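Local structure of SidF, inhibitor of growth family, member 3 (Legionella pneumophila subsp. pneumophila, 4FYE) at residues A[203-208]-A[248-253]; A[15-20]-A[184-189]; A[265-270]-A[303-308]. The protein acts as a phosphoinositide phosphatase, probably removing a phosphate from the inositol head group of phosphatidylinositol phosphates in membranes. The protein carries 1 engineered substitution. One frame throughout, in Å; residues are numbered along the deposited sequence.

Interaction 1: A[203-208]-A[248-253]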
loop_
_atom_site.group_PDB
_atom_site.type_symbol
_atom_site.label_atom_id
_atom_site.label_comp_id
_atom_site.label_asym_id
_atom_site.label_seq_id
_atom_site.Cartn_x
_atom_site.Cartn_y
_atom_site.Cartn_z
ATOM N N MET A 203 6.642 -8.693 5.471
ATOM C CA MET A 203 7.677 -7.701 5.335
ATOM C C MET A 203 7.270 -6.555 4.416
ATOM O O MET A 203 6.331 -6.684 3.680
ATOM C CB MET A 203 8.956 -8.340 4.861
ATOM C CG MET A 203 8.788 -9.313 3.722
ATOM S SD MET A 203 10.467 -9.803 3.171
ATOM C CE MET A 203 10.907 -11.226 4.185
ATOM N N TYR A 204 7.913 -5.408 4.580
ATOM C CA TYR A 204 7.737 -4.226 3.805
ATOM C C TYR A 204 9.129 -4.010 3.286
ATOM O O TYR A 204 10.106 -3.892 4.087
ATOM C CB TYR A 204 7.244 -3.008 4.651
ATOM C CG TYR A 204 5.733 -2.969 5.014
ATOM C CD1 TYR A 204 4.915 -4.064 4.872
ATOM C CD2 TYR A 204 5.162 -1.833 5.524
ATOM C CE1 TYR A 204 3.560 -4.017 5.185
ATOM C CE2 TYR A 204 3.809 -1.779 5.892
ATOM C CZ TYR A 204 3.007 -2.855 5.715
ATOM O OH TYR A 204 1.666 -2.782 6.082
ATOM N N ILE A 205 9.243 -4.086 1.948
ATOM C CA ILE A 205 10.470 -3.838 1.281
ATOM C C ILE A 205 10.264 -2.533 0.555
ATOM O O ILE A 205 9.344 -2.392 -0.210
ATOM C CB ILE A 205 10.806 -4.931 0.293
ATOM C CG1 ILE A 205 10.890 -6.296 0.974
ATOM C CG2 ILE A 205 12.155 -4.642 -0.386
ATOM C CD1 ILE A 205 10.766 -7.411 -0.077
ATOM N N PRO A 206 11.091 -1.551 0.840
ATOM C CA PRO A 206 10.903 -0.246 0.214
ATOM C C PRO A 206 11.136 -0.382 -1.283
ATOM O O PRO A 206 12.112 -0.972 -1.730
ATOM C CB PRO A 206 12.054 0.573 0.751
ATOM C CG PRO A 206 12.700 -0.232 1.828
ATOM C CD PRO A 206 12.372 -1.661 1.574
ATOM N N CYS A 207 10.297 0.223 -2.073
ATOM C CA CYS A 207 10.597 0.188 -3.454
ATOM C C CYS A 207 10.385 1.547 -4.003
ATOM O O CYS A 207 9.943 2.445 -3.294
ATOM C CB CYS A 207 9.650 -0.793 -4.149
ATOM S SG CYS A 207 7.964 -0.320 -3.838
ATOM N N GLY A 208 10.642 1.652 -5.297
ATOM C CA GLY A 208 10.429 2.862 -6.041
ATOM C C GLY A 208 11.788 3.414 -6.386
ATOM O O GLY A 208 12.745 3.275 -5.615
ATOM N N ARG A 248 6.841 -2.685 -0.964
ATOM C CA ARG A 248 6.373 -3.909 -1.510
ATOM C C ARG A 248 6.046 -4.725 -0.259
ATOM O O ARG A 248 6.887 -4.878 0.653
ATOM C CB ARG A 248 7.511 -4.581 -2.288
ATOM C CG ARG A 248 7.177 -5.976 -2.824
ATOM C CD ARG A 248 6.337 -5.813 -4.147
ATOM N NE ARG A 248 6.259 -7.103 -4.770
ATOM C CZ ARG A 248 7.196 -7.584 -5.577
ATOM N NH1 ARG A 248 8.223 -6.814 -5.908
ATOM N NH2 ARG A 248 7.097 -8.828 -6.050
ATOM N N MET A 249 4.844 -5.251 -0.228
ATOM C CA MET A 249 4.357 -6.011 0.908
ATOM C C MET A 249 4.271 -7.507 0.545
ATOM O O MET A 249 3.549 -7.901 -0.378
ATOM C CB MET A 249 2.996 -5.511 1.305
ATOM C CG MET A 249 2.366 -6.270 2.444
ATOM S SD MET A 249 1.066 -5.244 3.218
ATOM C CE MET A 249 -0.258 -5.733 2.150
ATOM N N ILE A 250 5.041 -8.320 1.256
ATOM C CA ILE A 250 5.070 -9.735 1.048
ATOM C C ILE A 250 4.715 -10.438 2.368
ATOM O O ILE A 250 5.226 -10.083 3.412
ATOM C CB ILE A 250 6.461 -10.161 0.735
ATOM C CG1 ILE A 250 7.065 -9.262 -0.338
ATOM C CG2 ILE A 250 6.436 -11.624 0.327
ATOM C CD1 ILE A 250 6.547 -9.573 -1.720
ATOM N N ALA A 251 3.884 -11.471 2.306
ATOM C CA ALA A 251 3.558 -12.251 3.487
ATOM C C ALA A 251 3.624 -13.699 3.074
ATOM O O ALA A 251 3.237 -14.043 1.969
ATOM C CB ALA A 251 2.162 -11.909 3.967
ATOM N N GLY A 252 4.142 -14.551 3.932
ATOM C CA GLY A 252 4.057 -15.935 3.636
ATOM C C GLY A 252 4.447 -16.872 4.743
ATOM O O GLY A 252 4.456 -16.467 5.945
ATOM N N THR A 253 4.739 -18.139 4.360
ATOM C CA THR A 253 5.212 -19.080 5.338
ATOM C C THR A 253 6.616 -19.517 5.033
ATOM O O THR A 253 6.991 -19.667 3.838
ATOM C CB THR A 253 4.251 -20.276 5.686
ATOM O OG1 THR A 253 4.744 -21.510 5.216
ATOM C CG2 THR A 253 2.877 -20.128 5.301
#
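The amide of Arg-248 gives the shortest bond here, its N 2.6 Å from Ile-205 O and almost straight at 175°. The same pair is closed in the other direction by Ile-205 N, 2.8 Å from Arg-248 O. Two steps on, Met-203 N lies 2.9 Å from Ile-250 O, and the return bond from Ile-250 N to Met-203 O is longer at 3.2 Å. Strands 203-206 and 248-253 are therefore antiparallel neighbours, with Tyr-204 and Met-249 forming the non-hydrogen-bonded pair between the two hydrogen-bonded ones.

On the face of Tyr-204 and Met-249 the two side chains run alongside each other in the same direction. Met-249 has CG anti to the backbone N (chi1 178°), which carries its SD to within 3.4 Å of Tyr-204 CE1; the sulfur meets the ring obliquely, a Met-aromatic contact that suits a flexible, polarisable thioether. The other face is mostly aliphatic. Met-203 CG rests 3.9 Å from Ile-250 CB, and Ile-205 CD1 lies 4.1 Å from Ile-250 CG1. The beta-branched isoleucines suit extended backbone and give this face its apolar surface. Arg-248 contributes its CB to the contact, while its chain bends at chi2 (80°) and leads the guanidinium away.

That buried charge finds its partners beyond the pair: NE bridges to Asp-265 on strand 260-268, and NH1 to Asp-311. Tyr-204 OH is hydrogen-bonded to Gln-654. Helix 652-668 covers the Tyr-204 and Met-249 face, helix 9-16 packs on Met-203 and Ile-250, and strands 184-189 and 260-268 extend the sheet beyond the two strands.

Interaction 2: A[15-20]-A[184-189]; sequences HLLSDL and TLIHRF
The guanidinium of Arg-188 carries Leu-17 on one face: the CD2 methyl sits 3.7 Å above the plane, offset toward the rim, and is 3.8 Å from Arg-188 NH1. Leu-17 O, by contrast, lies near that plane, tilted 19° out of it. A second flat group, the imidazole of His-187, has Phe-189 CD1 over the centre of one face; residues two apart in a strand lie on the same side of the sheet, here the side turned away from segment 15-20. This is helix-on-sheet packing: the last turn of helix 9-16 and the turn after it lie on strand 184-189 of the mixed sheet.

Its polar link is the bond from Arg-188 NH1 to Leu-17 O, 2.9 Å, with the donor standing above the carbonyl plane; NH2 adds a weak bond to the same oxygen. The arginine chain bends at chi3 (70°), which brings the guanidinium against the Leu-17 methyl and beside Leu-17 O, the two side chains sliding past each other in opposite directions. Arginine suits this place because it can serve a backbone carbonyl in the turn just past the helix and still hold a salt bridge, here from NH2 to Glu-199 on the adjacent strand.

Beside it the contact is aliphatic. Ile-186 spreads its two branches: CG2 lies 4.0 Å from Leu-17 CD2, and CD1 4.1 Å from Leu-16 CB. Thr-184 presents its methyl CG2 to Leu-16 CD1. Isoleucine and threonine are beta-branched and at ease in a strand. The turn itself is pinned at His-15 O, which accepts both Ser-18 N and, at 2.7 Å, Ser-18 OG.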
loop_
_atom_site.group_PDB
_atom_site.type_symbol
_atom_site.label_atom_id
_atom_site.label_comp_id
_atom_site.label_asym_id
_atom_site.label_seq_id
_atom_site.Cartn_x
_atom_site.Cartn_y
_atom_site.Cartn_z
ATOM N N HIS A 15 16.592 -15.107 1.231
ATOM C CA HIS A 15 17.806 -14.611 1.889
ATOM C C HIS A 15 17.494 -13.761 3.099
ATOM O O HIS A 15 18.166 -13.829 4.090
ATOM C CB HIS A 15 18.672 -13.867 0.903
ATOM C CG HIS A 15 19.457 -14.773 0.018
ATOM N ND1 HIS A 15 20.748 -15.101 0.277
ATOM C CD2 HIS A 15 19.081 -15.487 -1.112
ATOM C CE1 HIS A 15 21.182 -15.952 -0.667
ATOM N NE2 HIS A 15 20.156 -16.193 -1.516
ATOM N N LEU A 16 16.417 -12.983 3.018
ATOM C CA LEU A 16 16.052 -12.040 4.052
ATOM C C LEU A 16 15.687 -12.729 5.336
ATOM O O LEU A 16 15.823 -12.150 6.379
ATOM C CB LEU A 16 14.870 -11.173 3.596
ATOM C CG LEU A 16 15.300 -9.999 2.740
ATOM C CD1 LEU A 16 14.118 -9.259 2.035
ATOM C CD2 LEU A 16 16.113 -9.069 3.610
ATOM N N LEU A 17 15.194 -13.950 5.251
ATOM C CA LEU A 17 14.735 -14.663 6.416
ATOM C C LEU A 17 15.810 -15.550 7.005
ATOM O O LEU A 17 15.550 -16.285 7.923
ATOM C CB LEU A 17 13.498 -15.492 6.063
ATOM C CG LEU A 17 12.354 -14.518 5.790
ATOM C CD1 LEU A 17 11.196 -15.212 5.090
ATOM C CD2 LEU A 17 11.940 -13.845 7.073
ATOM N N SER A 18 17.022 -15.493 6.481
ATOM C CA SER A 18 18.068 -16.421 6.931
ATOM C C SER A 18 18.960 -15.737 7.983
ATOM O O SER A 18 18.556 -14.721 8.588
ATOM C CB SER A 18 18.908 -16.915 5.734
ATOM O OG SER A 18 19.619 -15.829 5.148
ATOM N N ASP A 19 20.166 -16.279 8.187
ATOM C CA ASP A 19 21.023 -15.788 9.237
ATOM C C ASP A 19 21.715 -14.529 8.809
ATOM O O ASP A 19 22.598 -14.587 7.969
ATOM C CB ASP A 19 22.041 -16.845 9.677
ATOM C CG ASP A 19 21.820 -17.283 11.127
ATOM O OD1 ASP A 19 20.673 -17.169 11.612
ATOM O OD2 ASP A 19 22.781 -17.729 11.795
ATOM N N LEU A 20 21.335 -13.392 9.390
ATOM C CA LEU A 20 21.912 -12.115 8.945
ATOM C C LEU A 20 22.934 -11.516 9.887
ATOM O O LEU A 20 22.948 -11.842 11.100
ATOM C CB LEU A 20 20.811 -11.084 8.692
ATOM C CG LEU A 20 19.696 -11.526 7.734
ATOM C CD1 LEU A 20 18.475 -10.647 7.994
ATOM C CD2 LEU A 20 20.112 -11.433 6.268
ATOM N N THR A 184 14.456 -2.473 5.165
ATOM C CA THR A 184 13.439 -3.475 4.984
ATOM C C THR A 184 12.852 -3.845 6.352
ATOM O O THR A 184 13.587 -3.954 7.322
ATOM C CB THR A 184 14.064 -4.716 4.335
ATOM O OG1 THR A 184 14.311 -4.433 2.956
ATOM C CG2 THR A 184 13.091 -5.785 4.358
ATOM N N LEU A 185 11.550 -4.051 6.433
ATOM C CA LEU A 185 11.007 -4.358 7.710
ATOM C C LEU A 185 10.315 -5.705 7.728
ATOM O O LEU A 185 9.465 -6.002 6.851
ATOM C CB LEU A 185 10.005 -3.292 8.098
ATOM C CG LEU A 185 10.428 -1.875 7.779
ATOM C CD1 LEU A 185 9.129 -1.089 7.917
ATOM C CD2 LEU A 185 11.505 -1.378 8.773
ATOM N N ILE A 186 10.648 -6.502 8.760
ATOM C CA ILE A 186 10.178 -7.875 8.874
ATOM C C ILE A 186 9.552 -8.206 10.228
ATOM O O ILE A 186 10.112 -7.919 11.289
ATOM C CB ILE A 186 11.320 -8.870 8.603
ATOM C CG1 ILE A 186 11.955 -8.579 7.261
ATOM C CG2 ILE A 186 10.780 -10.309 8.487
ATOM C CD1 ILE A 186 12.986 -9.627 6.871
ATOM N N HIS A 187 8.383 -8.815 10.195
ATOM C CA HIS A 187 7.825 -9.442 11.386
ATOM C C HIS A 187 7.621 -10.906 11.192
ATOM O O HIS A 187 6.819 -11.304 10.303
ATOM C CB HIS A 187 6.505 -8.829 11.699
ATOM C CG HIS A 187 5.879 -9.332 12.970
ATOM N ND1 HIS A 187 4.586 -9.205 13.211
ATOM C CD2 HIS A 187 6.403 -10.052 14.026
ATOM C CE1 HIS A 187 4.283 -9.712 14.399
ATOM N NE2 HIS A 187 5.399 -10.276 14.883
ATOM N N ARG A 188 8.310 -11.705 12.015
ATOM C CA ARG A 188 8.141 -13.177 12.076
ATOM C C ARG A 188 7.399 -13.663 13.317
ATOM O O ARG A 188 7.709 -13.241 14.450
ATOM C CB ARG A 188 9.517 -13.831 12.192
ATOM C CG ARG A 188 10.476 -13.273 11.151
ATOM C CD ARG A 188 11.923 -13.790 11.365
ATOM N NE ARG A 188 12.059 -15.204 11.056
ATOM C CZ ARG A 188 13.098 -15.727 10.400
ATOM N NH1 ARG A 188 14.106 -14.957 9.992
ATOM N NH2 ARG A 188 13.133 -17.028 10.154
ATOM N N PHE A 189 6.512 -14.635 13.100
ATOM C CA PHE A 189 5.630 -15.206 14.128
ATOM C C PHE A 189 4.969 -16.543 13.668
ATOM O O PHE A 189 4.691 -16.717 12.495
ATOM C CB PHE A 189 4.478 -14.207 14.480
ATOM C CG PHE A 189 3.625 -13.770 13.259
ATOM C CD1 PHE A 189 4.066 -12.764 12.391
ATOM C CD2 PHE A 189 2.382 -14.395 12.978
ATOM C CE1 PHE A 189 3.337 -12.411 11.230
ATOM C CE2 PHE A 189 1.630 -14.028 11.833
ATOM C CZ PHE A 189 2.090 -13.005 10.984
#

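Interaction 3: A[265-270]-A[303-308]; sequences DSFSGP and QTLAQR
Strand 265-268 and helix 303-308 run nearly antiparallel, at 155°, with their axes 10.9 Å apart, a spacing that side chains must bridge. Phe-267 does most of this, inserting its ring among three helix residues. Leu-305 CD2 comes within 3.3 Å of Phe-267 CE2, a tight fit. Across the ring, Thr-304 CG2 lies 3.8 Å from Phe-267 CE1, both methyl groups approaching obliquely, and the CD methylene of Arg-308 also touches the ring; phenylalanine suits the place because its long, apolar side chain can span the gap and meet these aliphatic groups.

Arg-308 reaches on to Asp-265 in a salt bridge, NH1 to OD1 3.1 Å at 164°. The oxygen lies in the guanidinium plane, but NH1 meets it from above the carboxylate, the two planes being almost perpendicular. The Asp-265 carboxylate is shared: OD1 also receives Arg-248, and OD2 Arg-312. Three arginines around one buried acid would be expected to favour its ionised form.

Strand 260-268 pairs with strand 247-254 on one side, while the backbone of Phe-267 bonds to Asn-642 of strand 641-645; helix 284-311 rests against that strand through Leu-305 and Arg-308 and against strand 391-399 through Ala-306 and Gln-307.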
loop_
_atom_site.group_PDB
_atom_site.type_symbol
_atom_site.label_atom_id
_atom_site.label_comp_id
_atom_site.label_asym_id
_atom_site.label_seq_id
_atom_site.Cartn_x
_atom_site.Cartn_y
_atom_site.Cartn_z
ATOM N N ASP A 265 1.454 -10.746 -2.123
ATOM C CA ASP A 265 2.423 -9.913 -2.777
ATOM C C ASP A 265 1.687 -8.684 -3.414
ATOM O O ASP A 265 0.980 -8.827 -4.425
ATOM C CB ASP A 265 3.136 -10.757 -3.829
ATOM C CG ASP A 265 4.193 -9.941 -4.610
ATOM O OD1 ASP A 265 4.096 -8.665 -4.639
ATOM O OD2 ASP A 265 5.140 -10.571 -5.152
ATOM N N SER A 266 1.810 -7.506 -2.799
ATOM C CA SER A 266 1.139 -6.324 -3.281
ATOM C C SER A 266 1.900 -5.114 -2.806
ATOM O O SER A 266 3.080 -5.236 -2.377
ATOM C CB SER A 266 -0.315 -6.288 -2.814
ATOM O OG SER A 266 -0.483 -5.987 -1.434
ATOM N N PHE A 267 1.260 -3.946 -2.875
ATOM C CA PHE A 267 1.952 -2.719 -2.504
ATOM C C PHE A 267 1.311 -2.035 -1.327
ATOM O O PHE A 267 0.077 -1.882 -1.237
ATOM C CB PHE A 267 2.005 -1.710 -3.686
ATOM C CG PHE A 267 3.013 -2.050 -4.735
ATOM C CD1 PHE A 267 4.391 -1.903 -4.477
ATOM C CD2 PHE A 267 2.596 -2.515 -6.004
ATOM C CE1 PHE A 267 5.349 -2.231 -5.428
ATOM C CE2 PHE A 267 3.541 -2.829 -6.982
ATOM C CZ PHE A 267 4.925 -2.736 -6.680
ATOM N N SER A 268 2.148 -1.560 -0.428
ATOM C CA SER A 268 1.648 -0.598 0.538
ATOM C C SER A 268 2.023 0.757 -0.007
ATOM O O SER A 268 3.220 1.046 -0.253
ATOM C CB SER A 268 2.254 -0.830 1.934
ATOM O OG SER A 268 2.331 0.360 2.685
ATOM N N GLY A 269 1.026 1.601 -0.208
ATOM C CA GLY A 269 1.225 2.838 -0.922
ATOM C C GLY A 269 1.013 2.607 -2.400
ATOM O O GLY A 269 0.529 1.569 -2.803
ATOM N N PRO A 270 1.341 3.594 -3.210
ATOM C CA PRO A 270 1.945 4.827 -2.733
ATOM C C PRO A 270 0.934 5.684 -2.004
ATOM O O PRO A 270 -0.267 5.501 -2.143
ATOM C CB PRO A 270 2.371 5.510 -4.020
ATOM C CG PRO A 270 1.357 5.074 -5.005
ATOM C CD PRO A 270 0.887 3.711 -4.601
ATOM N N GLN A 303 6.427 2.373 -13.836
ATOM C CA GLN A 303 7.731 1.825 -13.814
ATOM C C GLN A 303 7.902 0.797 -12.676
ATOM O O GLN A 303 8.489 -0.281 -12.881
ATOM C CB GLN A 303 8.741 2.950 -13.678
ATOM C CG GLN A 303 10.165 2.449 -13.748
ATOM C CD GLN A 303 11.150 3.568 -13.827
ATOM O OE1 GLN A 303 11.686 3.972 -12.795
ATOM N NE2 GLN A 303 11.370 4.104 -15.031
ATOM N N THR A 304 7.356 1.093 -11.508
ATOM C CA THR A 304 7.483 0.199 -10.349
ATOM C C THR A 304 6.619 -1.060 -10.578
ATOM O O THR A 304 7.054 -2.138 -10.219
ATOM C CB THR A 304 7.089 0.965 -9.074
ATOM O OG1 THR A 304 7.879 2.150 -9.016
ATOM C CG2 THR A 304 7.289 0.156 -7.740
ATOM N N LEU A 305 5.438 -0.977 -11.207
ATOM C CA LEU A 305 4.740 -2.225 -11.400
ATOM C C LEU A 305 5.449 -3.146 -12.384
ATOM O O LEU A 305 5.494 -4.375 -12.208
ATOM C CB LEU A 305 3.343 -1.976 -11.854
ATOM C CG LEU A 305 2.372 -1.154 -10.997
ATOM C CD1 LEU A 305 1.014 -1.762 -11.108
ATOM C CD2 LEU A 305 2.643 -0.940 -9.527
ATOM N N ALA A 306 6.084 -2.578 -13.402
ATOM C CA ALA A 306 6.780 -3.410 -14.396
ATOM C C ALA A 306 7.954 -4.122 -13.761
ATOM O O ALA A 306 8.221 -5.263 -14.088
ATOM C CB ALA A 306 7.255 -2.566 -15.562
ATOM N N GLN A 307 8.677 -3.438 -12.857
ATOM C CA GLN A 307 9.833 -4.053 -12.121
ATOM C C GLN A 307 9.300 -5.169 -11.239
ATOM O O GLN A 307 9.947 -6.193 -11.146
ATOM C CB GLN A 307 10.657 -3.016 -11.249
ATOM C CG GLN A 307 12.126 -3.437 -10.931
ATOM C CD GLN A 307 13.119 -3.294 -12.111
ATOM O OE1 GLN A 307 13.227 -2.236 -12.751
ATOM N NE2 GLN A 307 13.880 -4.347 -12.383
ATOM N N ARG A 308 8.157 -4.976 -10.556
ATOM C CA ARG A 308 7.625 -6.057 -9.709
ATOM C C ARG A 308 7.392 -7.303 -10.652
ATOM O O ARG A 308 7.746 -8.423 -10.323
ATOM C CB ARG A 308 6.318 -5.657 -8.970
ATOM C CG ARG A 308 5.544 -6.867 -8.396
ATOM C CD ARG A 308 4.373 -6.564 -7.355
ATOM N NE ARG A 308 3.290 -6.839 -8.157
ATOM C CZ ARG A 308 2.427 -7.814 -8.130
ATOM N NH1 ARG A 308 2.189 -8.617 -7.088
ATOM N NH2 ARG A 308 1.647 -7.784 -9.172
#

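All three contacts belong to one six-stranded mixed sheet, in which strands 184-189, 199-206, 247-254 and 260-268 lie side by side in that order. Interaction 1 is in the middle: its centre is about 11 Å from that of interaction 2 and about 10 Å from that of interaction 3, and it touches both through strand pairing. Interactions 2 and 3 are about 20 Å apart, centre to centre, and do not touch. Along the chain they follow in series, 2, 1, 3. The sheet thus joins the N-terminal helix 9-16 to helix 284-311, and through strand 260-268 to the second, four-stranded sheet of the phosphatase domain.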